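Local coordinates for protein tRNA (Adenine(22)-N(1))-methyltransferase (PDB 6QE6) that probably methylates N1 of adenine 22 in transfer RNA, and binds the cofactor product S-adenosyl-L-homocysteine, at residues 145-159 and 171-183. Residues are numbered along the deposited sequence; the frame is centred on the assembly and turned at random.
Sequences LRLWAVSHNYLIKYE and LIEINKNKYSDHL
Ile172 presses its CD1 against CG of Arg146 at 3.6 Å, a simple case of a helix packed on a beta hairpin. That reach follows from a fully extended side chain, with CG1 anti to the backbone N (chi1 180°). Ile174 divides its branches: CD1 meets the edge of the Trp148 ring, near the ring plane, and CG2 packs 3.6 Å from CB of Tyr154. The Tyr154 ring is clasped between CB of His152 on one face and the chain of Lys176 on the other, whose CG sits 3.8 Å above the ring centre in a CH-pi contact; beyond it, Lys176 NZ pairs with Asp127. Arg146 NH1 also forms a salt bridge with Glu159 OE2 (2.7 Å), nearly in the guanidinium plane, and a water links that oxygen to Leu171 O.

The opposite face of the hairpin is tight at Leu155, whose CB lies 3.4 Å from Tyr179 O while CD2 packs alongside CB of Lys178. Looser is the solvent edge beside the bulge, where Lys157 NZ stays 4.2 Å from Glu173 OE2, bridged by a water. Where helix 143-151 ends in a Schellman motif at exposed Asn153, OD1 of that residue accepts from Ser180 N at 3.0 Å, the donor tilted 30° from the carbonyl plane.

Between the strands, Lys157 N donates to Glu173 O (2.7 Å) and Glu173 N to Tyr158 O, so Lys157 and Tyr158 both stand opposite Glu173 in a classic beta bulge. Helix 143-151 thus packs on the antiparallel hairpin 155-163/168-175, whose outer strand 155-163 forms one edge of the sheet in the Rossmann-like fold of class I methyltransferases, strand order 3-2-1-4-5-7-6.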
ATOM      1  N   LEU A 145       1.813  -3.971  -8.024  1.00 27.17           N
ATOM      2  CA  LEU A 145       1.743  -2.525  -7.825  1.00 29.91           C
ATOM      3  C   LEU A 145       3.009  -1.815  -8.302  1.00 32.95           C
ATOM      4  O   LEU A 145       2.936  -0.665  -8.753  1.00 30.74           O
ATOM      5  CB  LEU A 145       1.488  -2.187  -6.349  1.00 25.62           C
ATOM      6  CG  LEU A 145       0.270  -2.846  -5.695  1.00 24.05           C
ATOM      7  CD1 LEU A 145      -0.049  -2.265  -4.306  1.00 21.56           C
ATOM      8  CD2 LEU A 145      -0.932  -2.744  -6.636  1.00 28.73           C
ATOM      9  N   ARG A 146       4.173  -2.469  -8.203  1.00 29.16           N
ATOM     10  CA  ARG A 146       5.393  -1.852  -8.700  1.00 29.13           C
ATOM     11  C   ARG A 146       5.403  -1.835 -10.229  1.00 31.50           C
ATOM     12  O   ARG A 146       5.827  -0.850 -10.845  1.00 28.09           O
ATOM     13  CB  ARG A 146       6.614  -2.582  -8.129  1.00 31.32           C
ATOM     14  CG  ARG A 146       6.885  -2.243  -6.649  1.00 36.56           C
ATOM     15  CD  ARG A 146       8.222  -2.778  -6.106  1.00 30.29           C
ATOM     16  NE  ARG A 146       8.123  -4.212  -5.970  1.00 38.19           N
ATOM     17  CZ  ARG A 146       8.051  -4.879  -4.823  1.00 34.98           C
ATOM     18  NH1 ARG A 146       8.111  -4.263  -3.649  1.00 30.87           N
ATOM     19  NH2 ARG A 146       7.938  -6.192  -4.872  1.00 34.38           N
ATOM     20  N   LEU A 147       4.913  -2.911 -10.850  1.00 30.71           N
ATOM     21  CA  LEU A 147       4.763  -2.957 -12.299  1.00 28.06           C
ATOM     22  C   LEU A 147       3.848  -1.844 -12.781  1.00 29.99           C
ATOM     23  O   LEU A 147       4.119  -1.187 -13.791  1.00 29.10           O
ATOM     24  CB  LEU A 147       4.190  -4.316 -12.699  1.00 31.42           C
ATOM     25  CG  LEU A 147       4.583  -5.027 -13.996  1.00 41.99           C
ATOM     26  CD1 LEU A 147       6.009  -4.687 -14.432  1.00 37.97           C
ATOM     27  CD2 LEU A 147       4.441  -6.536 -13.771  1.00 45.13           C
ATOM     28  N   TRP A 148       2.745  -1.641 -12.066  1.00 28.03           N
ATOM     29  CA  TRP A 148       1.839  -0.551 -12.364  1.00 29.50           C
ATOM     30  C   TRP A 148       2.561   0.791 -12.319  1.00 31.13           C
ATOM     31  O   TRP A 148       2.490   1.575 -13.274  1.00 28.63           O
ATOM     32  CB  TRP A 148       0.678  -0.580 -11.379  1.00 29.91           C
ATOM     33  CG  TRP A 148      -0.327   0.463 -11.654  1.00 32.08           C
ATOM     34  CD1 TRP A 148      -1.320   0.416 -12.588  1.00 28.45           C
ATOM     35  CD2 TRP A 148      -0.447   1.729 -10.997  1.00 31.74           C
ATOM     36  NE1 TRP A 148      -2.055   1.579 -12.551  1.00 33.53           N
ATOM     37  CE2 TRP A 148      -1.539   2.403 -11.584  1.00 33.06           C
ATOM     38  CE3 TRP A 148       0.260   2.361  -9.971  1.00 29.46           C
ATOM     39  CZ2 TRP A 148      -1.956   3.676 -11.162  1.00 31.00           C
ATOM     40  CZ3 TRP A 148      -0.148   3.627  -9.560  1.00 32.61           C
ATOM     41  CH2 TRP A 148      -1.248   4.270 -10.162  1.00 31.05           C
ATOM     42  N   ALA A 149       3.280   1.068 -11.226  1.00 29.19           N
ATOM     43  CA  ALA A 149       4.021   2.326 -11.144  1.00 31.83           C
ATOM     44  C   ALA A 149       5.019   2.447 -12.285  1.00 28.97           C
ATOM     45  O   ALA A 149       5.111   3.493 -12.925  1.00 29.84           O
ATOM     46  CB  ALA A 149       4.742   2.460  -9.799  1.00 25.82           C
ATOM     47  N   VAL A 150       5.776   1.386 -12.554  1.00 31.07           N
ATOM     48  CA  VAL A 150       6.812   1.463 -13.583  1.00 27.93           C
ATOM     49  C   VAL A 150       6.192   1.684 -14.960  1.00 29.50           C
ATOM     50  O   VAL A 150       6.623   2.556 -15.725  1.00 28.96           O
ATOM     51  CB  VAL A 150       7.681   0.195 -13.553  1.00 30.16           C
ATOM     52  CG1 VAL A 150       8.616   0.159 -14.776  1.00 28.53           C
ATOM     53  CG2 VAL A 150       8.479   0.147 -12.253  1.00 27.88           C
ATOM     54  N   SER A 151       5.168   0.902 -15.297  1.00 26.92           N
ATOM     55  CA  SER A 151       4.588   0.976 -16.624  1.00 28.28           C
ATOM     56  C   SER A 151       3.901   2.309 -16.888  1.00 31.04           C
ATOM     57  O   SER A 151       3.714   2.664 -18.057  1.00 30.66           O
ATOM     58  CB  SER A 151       3.597  -0.170 -16.823  1.00 28.26           C
ATOM     59  OG  SER A 151       2.454   0.024 -16.013  1.00 35.78           O
ATOM     60  N   HIS A 152       3.511   3.047 -15.841  1.00 29.32           N
ATOM     61  CA  HIS A 152       2.977   4.399 -15.982  1.00 29.91           C
ATOM     62  C   HIS A 152       4.042   5.470 -15.791  1.00 34.23           C
ATOM     63  O   HIS A 152       3.729   6.664 -15.919  1.00 32.14           O
ATOM     64  CB  HIS A 152       1.837   4.638 -14.992  1.00 26.80           C
ATOM     65  CG  HIS A 152       0.578   3.905 -15.331  1.00 29.95           C
ATOM     66  ND1 HIS A 152       0.355   2.594 -14.965  1.00 33.09           N
ATOM     67  CD2 HIS A 152      -0.532   4.303 -15.993  1.00 26.25           C
ATOM     68  CE1 HIS A 152      -0.834   2.213 -15.396  1.00 29.68           C
ATOM     69  NE2 HIS A 152      -1.396   3.236 -16.016  1.00 33.37           N
ATOM     70  N   ASN A 153       5.281   5.069 -15.468  1.00 27.36           N
ATOM     71  CA  ASN A 153       6.407   5.987 -15.270  1.00 29.37           C
ATOM     72  C   ASN A 153       6.187   6.897 -14.053  1.00 31.56           C
ATOM     73  O   ASN A 153       6.534   8.077 -14.063  1.00 30.29           O
ATOM     74  CB  ASN A 153       6.678   6.805 -16.535  1.00 25.56           C
ATOM     75  CG  ASN A 153       8.142   7.146 -16.717  1.00 30.82           C
ATOM     76  OD1 ASN A 153       8.968   6.887 -15.840  1.00 32.96           O
ATOM     77  ND2 ASN A 153       8.474   7.745 -17.870  1.00 31.06           N
ATOM     78  N   TYR A 154       5.623   6.336 -12.993  1.00 33.05           N
ATOM     79  CA  TYR A 154       5.499   7.007 -11.708  1.00 31.16           C
ATOM     80  C   TYR A 154       6.663   6.607 -10.803  1.00 30.40           C
ATOM     81  O   TYR A 154       7.100   5.454 -10.801  1.00 29.37           O
ATOM     82  CB  TYR A 154       4.175   6.643 -11.025  1.00 27.88           C
ATOM     83  CG  TYR A 154       2.915   6.980 -11.794  1.00 29.29           C
ATOM     84  CD1 TYR A 154       2.859   8.080 -12.655  1.00 31.28           C
ATOM     85  CD2 TYR A 154       1.762   6.210 -11.634  1.00 29.23           C
ATOM     86  CE1 TYR A 154       1.691   8.392 -13.349  1.00 30.49           C
ATOM     87  CE2 TYR A 154       0.580   6.515 -12.324  1.00 31.51           C
ATOM     88  CZ  TYR A 154       0.551   7.602 -13.177  1.00 32.82           C
ATOM     89  OH  TYR A 154      -0.618   7.889 -13.855  1.00 36.42           O
ATOM     90  N   LEU A 155       7.139   7.562 -10.018  1.00 27.90           N
ATOM     91  CA  LEU A 155       8.149   7.284  -9.019  1.00 26.94           C
ATOM     92  C   LEU A 155       7.585   6.408  -7.899  1.00 34.18           C
ATOM     93  O   LEU A 155       6.470   6.630  -7.410  1.00 29.28           O
ATOM     94  CB  LEU A 155       8.675   8.589  -8.444  1.00 28.16           C
ATOM     95  CG  LEU A 155       9.691   8.423  -7.320  1.00 31.62           C
ATOM     96  CD1 LEU A 155      10.906   7.610  -7.786  1.00 27.94           C
ATOM     97  CD2 LEU A 155      10.101   9.796  -6.794  1.00 28.80           C
ATOM     98  N   ILE A 156       8.358   5.397  -7.509  1.00 32.05           N
ATOM     99  CA  ILE A 156       8.163   4.710  -6.241  1.00 31.60           C
ATOM    100  C   ILE A 156       9.052   5.439  -5.231  1.00 34.68           C
ATOM    101  O   ILE A 156      10.264   5.212  -5.162  1.00 33.01           O
ATOM    102  CB  ILE A 156       8.486   3.216  -6.358  1.00 30.90           C
ATOM    103  CG1 ILE A 156       7.515   2.571  -7.346  1.00 29.47           C
ATOM    104  CG2 ILE A 156       8.344   2.531  -5.025  1.00 29.89           C
ATOM    105  CD1 ILE A 156       7.889   1.163  -7.786  1.00 32.69           C
ATOM    106  N   LYS A 157       8.451   6.357  -4.468  1.00 28.19           N
ATOM    107  CA  LYS A 157       9.232   7.228  -3.602  1.00 28.80           C
ATOM    108  C   LYS A 157       9.741   6.517  -2.351  1.00 32.55           C
ATOM    109  O   LYS A 157      10.798   6.881  -1.823  1.00 34.71           O
ATOM    110  CB  LYS A 157       8.406   8.441  -3.181  1.00 29.13           C
ATOM    111  CG  LYS A 157       9.144   9.397  -2.259  1.00 30.51           C
ATOM    112  CD  LYS A 157       8.469  10.761  -2.212  1.00 40.16           C
ATOM    113  CE  LYS A 157       9.031  11.654  -1.090  1.00 42.81           C
ATOM    114  NZ  LYS A 157       8.134  12.842  -0.780  1.00 49.79           N
ATOM    115  N   TYR A 158       8.994   5.546  -1.839  1.00 30.67           N
ATOM    116  CA  TYR A 158       9.350   4.918  -0.578  1.00 31.86           C
ATOM    117  C   TYR A 158       8.696   3.547  -0.497  1.00 30.97           C
ATOM    118  O   TYR A 158       7.541   3.370  -0.901  1.00 26.44           O
ATOM    119  CB  TYR A 158       8.938   5.771   0.628  1.00 26.51           C
ATOM    120  CG  TYR A 158       9.353   5.181   1.948  1.00 25.03           C
ATOM    121  CD1 TYR A 158      10.695   5.079   2.288  1.00 24.83           C
ATOM    122  CD2 TYR A 158       8.405   4.689   2.845  1.00 28.73           C
ATOM    123  CE1 TYR A 158      11.088   4.530   3.484  1.00 27.69           C
ATOM    124  CE2 TYR A 158       8.783   4.109   4.066  1.00 25.03           C
ATOM    125  CZ  TYR A 158      10.132   4.047   4.385  1.00 33.23           C
ATOM    126  OH  TYR A 158      10.552   3.507   5.585  1.00 29.43           O
ATOM    127  N   GLU A 159       9.458   2.587   0.013  1.00 28.17           N
ATOM    128  CA  GLU A 159       8.948   1.273   0.338  1.00 27.05           C
ATOM    129  C   GLU A 159       9.510   0.880   1.681  1.00 27.62           C
ATOM    130  O   GLU A 159      10.580   1.348   2.084  1.00 23.47           O
ATOM    131  CB  GLU A 159       9.341   0.204  -0.671  1.00 25.70           C
ATOM    132  CG  GLU A 159       8.897   0.453  -2.069  1.00 27.24           C
ATOM    133  CD  GLU A 159       9.147  -0.770  -2.948  1.00 37.92           C
ATOM    134  OE1 GLU A 159      10.013  -0.702  -3.861  1.00 35.63           O
ATOM    135  OE2 GLU A 159       8.475  -1.803  -2.704  1.00 37.84           O
ATOM    136  N   LEU A 171       4.524  -1.699   2.382  1.00 25.68           N
ATOM    137  CA  LEU A 171       4.201  -0.293   2.264  1.00 29.01           C
ATOM    138  C   LEU A 171       4.945   0.283   1.068  1.00 32.18           C
ATOM    139  O   LEU A 171       6.155   0.083   0.936  1.00 27.75           O
ATOM    140  CB  LEU A 171       4.555   0.451   3.553  1.00 30.97           C
ATOM    141  CG  LEU A 171       4.334   1.961   3.534  1.00 31.11           C
ATOM    142  CD1 LEU A 171       3.643   2.442   4.784  1.00 30.50           C
ATOM    143  CD2 LEU A 171       5.670   2.650   3.384  1.00 31.44           C
ATOM    144  N   ILE A 172       4.215   0.994   0.206  1.00 28.85           N
ATOM    145  CA  ILE A 172       4.778   1.563  -1.008  1.00 28.66           C
ATOM    146  C   ILE A 172       4.147   2.933  -1.245  1.00 30.23           C
ATOM    147  O   ILE A 172       2.928   3.104  -1.116  1.00 28.80           O
ATOM    148  CB  ILE A 172       4.587   0.615  -2.218  1.00 34.26           C
ATOM    149  CG1 ILE A 172       5.178   1.232  -3.499  1.00 27.95           C
ATOM    150  CG2 ILE A 172       3.127   0.183  -2.365  1.00 30.19           C
ATOM    151  CD1 ILE A 172       5.160   0.320  -4.727  1.00 26.55           C
ATOM    152  N   GLU A 173       4.986   3.922  -1.534  1.00 27.82           N
ATOM    153  CA  GLU A 173       4.556   5.287  -1.796  1.00 30.90           C
ATOM    154  C   GLU A 173       4.861   5.622  -3.253  1.00 31.65           C
ATOM    155  O   GLU A 173       5.999   5.473  -3.709  1.00 31.12           O
ATOM    156  CB  GLU A 173       5.241   6.295  -0.863  1.00 30.75           C
ATOM    157  CG  GLU A 173       5.155   7.734  -1.402  1.00 32.61           C
ATOM    158  CD  GLU A 173       5.418   8.820  -0.354  1.00 39.89           C
ATOM    159  OE1 GLU A 173       6.019   8.508   0.702  1.00 38.66           O
ATOM    160  OE2 GLU A 173       5.030   9.992  -0.595  1.00 38.85           O
ATOM    161  N   ILE A 174       3.841   6.067  -3.980  1.00 32.12           N
ATOM    162  CA  ILE A 174       3.946   6.346  -5.403  1.00 31.74           C
ATOM    163  C   ILE A 174       3.706   7.837  -5.614  1.00 33.89           C
ATOM    164  O   ILE A 174       2.655   8.363  -5.215  1.00 30.47           O
ATOM    165  CB  ILE A 174       2.955   5.496  -6.213  1.00 32.35           C
ATOM    166  CG1 ILE A 174       3.239   4.011  -5.977  1.00 30.19           C
ATOM    167  CG2 ILE A 174       3.023   5.841  -7.703  1.00 29.67           C
ATOM    168  CD1 ILE A 174       2.174   3.104  -6.533  1.00 28.40           C
ATOM    169  N   ASN A 175       4.698   8.516  -6.216  1.00 29.56           N
ATOM    170  CA  ASN A 175       4.636   9.938  -6.551  1.00 27.80           C
ATOM    171  C   ASN A 175       4.444  10.082  -8.054  1.00 34.36           C
ATOM    172  O   ASN A 175       5.399   9.911  -8.825  1.00 30.90           O
ATOM    173  CB  ASN A 175       5.906  10.667  -6.113  1.00 33.76           C
ATOM    174  CG  ASN A 175       5.852  12.174  -6.404  1.00 36.35           C
ATOM    175  OD1 ASN A 175       4.869  12.682  -6.956  1.00 39.64           O
ATOM    176  ND2 ASN A 175       6.908  12.897  -6.014  1.00 38.38           N
ATOM    177  N   LYS A 176       3.221  10.446  -8.461  1.00 29.40           N
ATOM    178  CA  LYS A 176       2.869  10.485  -9.878  1.00 33.66           C
ATOM    179  C   LYS A 176       3.537  11.631 -10.617  1.00 30.78           C
ATOM    180  O   LYS A 176       3.597  11.605 -11.850  1.00 27.95           O
ATOM    181  CB  LYS A 176       1.349  10.578 -10.053  1.00 31.52           C
ATOM    182  CG  LYS A 176       0.603   9.352  -9.547  1.00 30.18           C
ATOM    183  CD  LYS A 176      -0.886   9.618  -9.455  1.00 31.81           C
ATOM    184  CE  LYS A 176      -1.451   9.934 -10.832  1.00 34.38           C
ATOM    185  NZ  LYS A 176      -2.916  10.191 -10.757  1.00 34.79           N
ATOM    186  N   ASN A 177       4.068  12.613  -9.903  1.00 31.05           N
ATOM    187  CA  ASN A 177       4.659  13.773 -10.547  1.00 34.05           C
ATOM    188  C   ASN A 177       6.162  13.639 -10.735  1.00 36.58           C
ATOM    189  O   ASN A 177       6.816  14.604 -11.157  1.00 36.57           O
ATOM    190  CB  ASN A 177       4.320  15.031  -9.750  1.00 31.23           C
ATOM    191  CG  ASN A 177       2.866  15.402  -9.890  1.00 40.93           C
ATOM    192  OD1 ASN A 177       2.384  15.667 -11.001  1.00 40.27           O
ATOM    193  ND2 ASN A 177       2.139  15.389  -8.771  1.00 42.88           N
ATOM    194  N   LYS A 178       6.725  12.476 -10.426  1.00 30.72           N
ATOM    195  CA  LYS A 178       8.120  12.205 -10.703  1.00 29.59           C
ATOM    196  C   LYS A 178       8.221  10.905 -11.491  1.00 34.84           C
ATOM    197  O   LYS A 178       7.328  10.052 -11.436  1.00 34.71           O
ATOM    198  CB  LYS A 178       8.949  12.169  -9.419  1.00 32.31           C
ATOM    199  CG  LYS A 178       9.059  13.534  -8.737  1.00 33.51           C
ATOM    200  CD  LYS A 178      10.164  13.561  -7.682  1.00 35.38           C
ATOM    201  CE  LYS A 178      10.316  14.956  -7.057  1.00 46.34           C
ATOM    202  NZ  LYS A 178       9.812  15.052  -5.630  1.00 56.24           N
ATOM    203  N   TYR A 179       9.288  10.807 -12.279  1.00 29.41           N
ATOM    204  CA  TYR A 179       9.519   9.678 -13.160  1.00 30.40           C
ATOM    205  C   TYR A 179       9.866   8.417 -12.379  1.00 29.87           C
ATOM    206  O   TYR A 179      10.538   8.457 -11.344  1.00 29.99           O
ATOM    207  CB  TYR A 179      10.663  10.001 -14.131  1.00 31.36           C
ATOM    208  CG  TYR A 179      10.255  10.931 -15.248  1.00 33.03           C
ATOM    209  CD1 TYR A 179       9.010  10.799 -15.858  1.00 29.98           C
ATOM    210  CD2 TYR A 179      11.105  11.943 -15.692  1.00 30.77           C
ATOM    211  CE1 TYR A 179       8.619  11.658 -16.877  1.00 41.61           C
ATOM    212  CE2 TYR A 179      10.729  12.797 -16.722  1.00 33.74           C
ATOM    213  CZ  TYR A 179       9.485  12.647 -17.311  1.00 38.90           C
ATOM    214  OH  TYR A 179       9.084  13.478 -18.334  1.00 41.41           O
ATOM    215  N   SER A 180       9.429   7.278 -12.914  1.00 30.71           N
ATOM    216  CA  SER A 180       9.858   5.993 -12.378  1.00 31.06           C
ATOM    217  C   SER A 180      11.370   5.843 -12.457  1.00 33.80           C
ATOM    218  O   SER A 180      11.985   6.134 -13.492  1.00 32.36           O
ATOM    219  CB  SER A 180       9.213   4.850 -13.149  1.00 29.76           C
ATOM    220  OG  SER A 180       9.968   3.667 -12.937  1.00 28.92           O
ATOM    221  N   ASP A 181      11.967   5.366 -11.369  1.00 28.75           N
ATOM    222  CA  ASP A 181      13.332   4.886 -11.459  1.00 32.49           C
ATOM    223  C   ASP A 181      13.380   3.667 -12.372  1.00 33.77           C
ATOM    224  O   ASP A 181      12.386   2.956 -12.559  1.00 27.34           O
ATOM    225  CB  ASP A 181      13.880   4.539 -10.077  1.00 34.78           C
ATOM    226  CG  ASP A 181      14.268   5.772  -9.285  1.00 44.01           C
ATOM    227  OD1 ASP A 181      14.284   6.891  -9.870  1.00 46.46           O
ATOM    228  OD2 ASP A 181      14.564   5.625  -8.081  1.00 43.46           O
ATOM    229  N   HIS A 182      14.564   3.434 -12.947  1.00 34.01           N
ATOM    230  CA  HIS A 182      14.791   2.357 -13.919  1.00 35.58           C
ATOM    231  C   HIS A 182      15.054   1.041 -13.182  1.00 34.55           C
ATOM    232  O   HIS A 182      16.177   0.533 -13.107  1.00 39.17           O
ATOM    233  CB  HIS A 182      15.931   2.740 -14.859  1.00 32.57           C
ATOM    234  CG  HIS A 182      15.562   3.817 -15.833  1.00 36.27           C
ATOM    235  ND1 HIS A 182      16.373   4.189 -16.883  1.00 37.67           N
ATOM    236  CD2 HIS A 182      14.446   4.581 -15.933  1.00 34.94           C
ATOM    237  CE1 HIS A 182      15.784   5.148 -17.575  1.00 35.07           C
ATOM    238  NE2 HIS A 182      14.610   5.399 -17.025  1.00 36.50           N
ATOM    239  N   LEU A 183      13.972   0.467 -12.653  1.00 34.27           N
ATOM    240  CA  LEU A 183      14.064  -0.711 -11.798  1.00 34.17           C
ATOM    241  C   LEU A 183      14.519  -1.951 -12.572  1.00 34.80           C
ATOM    242  O   LEU A 183      13.977  -2.280 -13.632  1.00 34.23           O
ATOM    243  CB  LEU A 183      12.713  -0.978 -11.144  1.00 30.86           C
ATOM    244  CG  LEU A 183      12.286   0.025 -10.076  1.00 40.24           C
ATOM    245  CD1 LEU A 183      11.334  -0.618  -9.074  1.00 37.87           C
ATOM    246  CD2 LEU A 183      13.501   0.594  -9.369  1.00 40.59           C
TER
HETATM  247  O   HOH W   1       8.556   3.113 -10.277  1.00 25.65           O
HETATM  248  O   HOH W   2      10.393   4.143  -9.101  1.00 28.54           O
HETATM  249  O   HOH W   3       5.807  12.208   1.091  1.00 45.67           O
HETATM  250  O   HOH W   4       6.731  -2.150  -0.672  1.00 33.84           O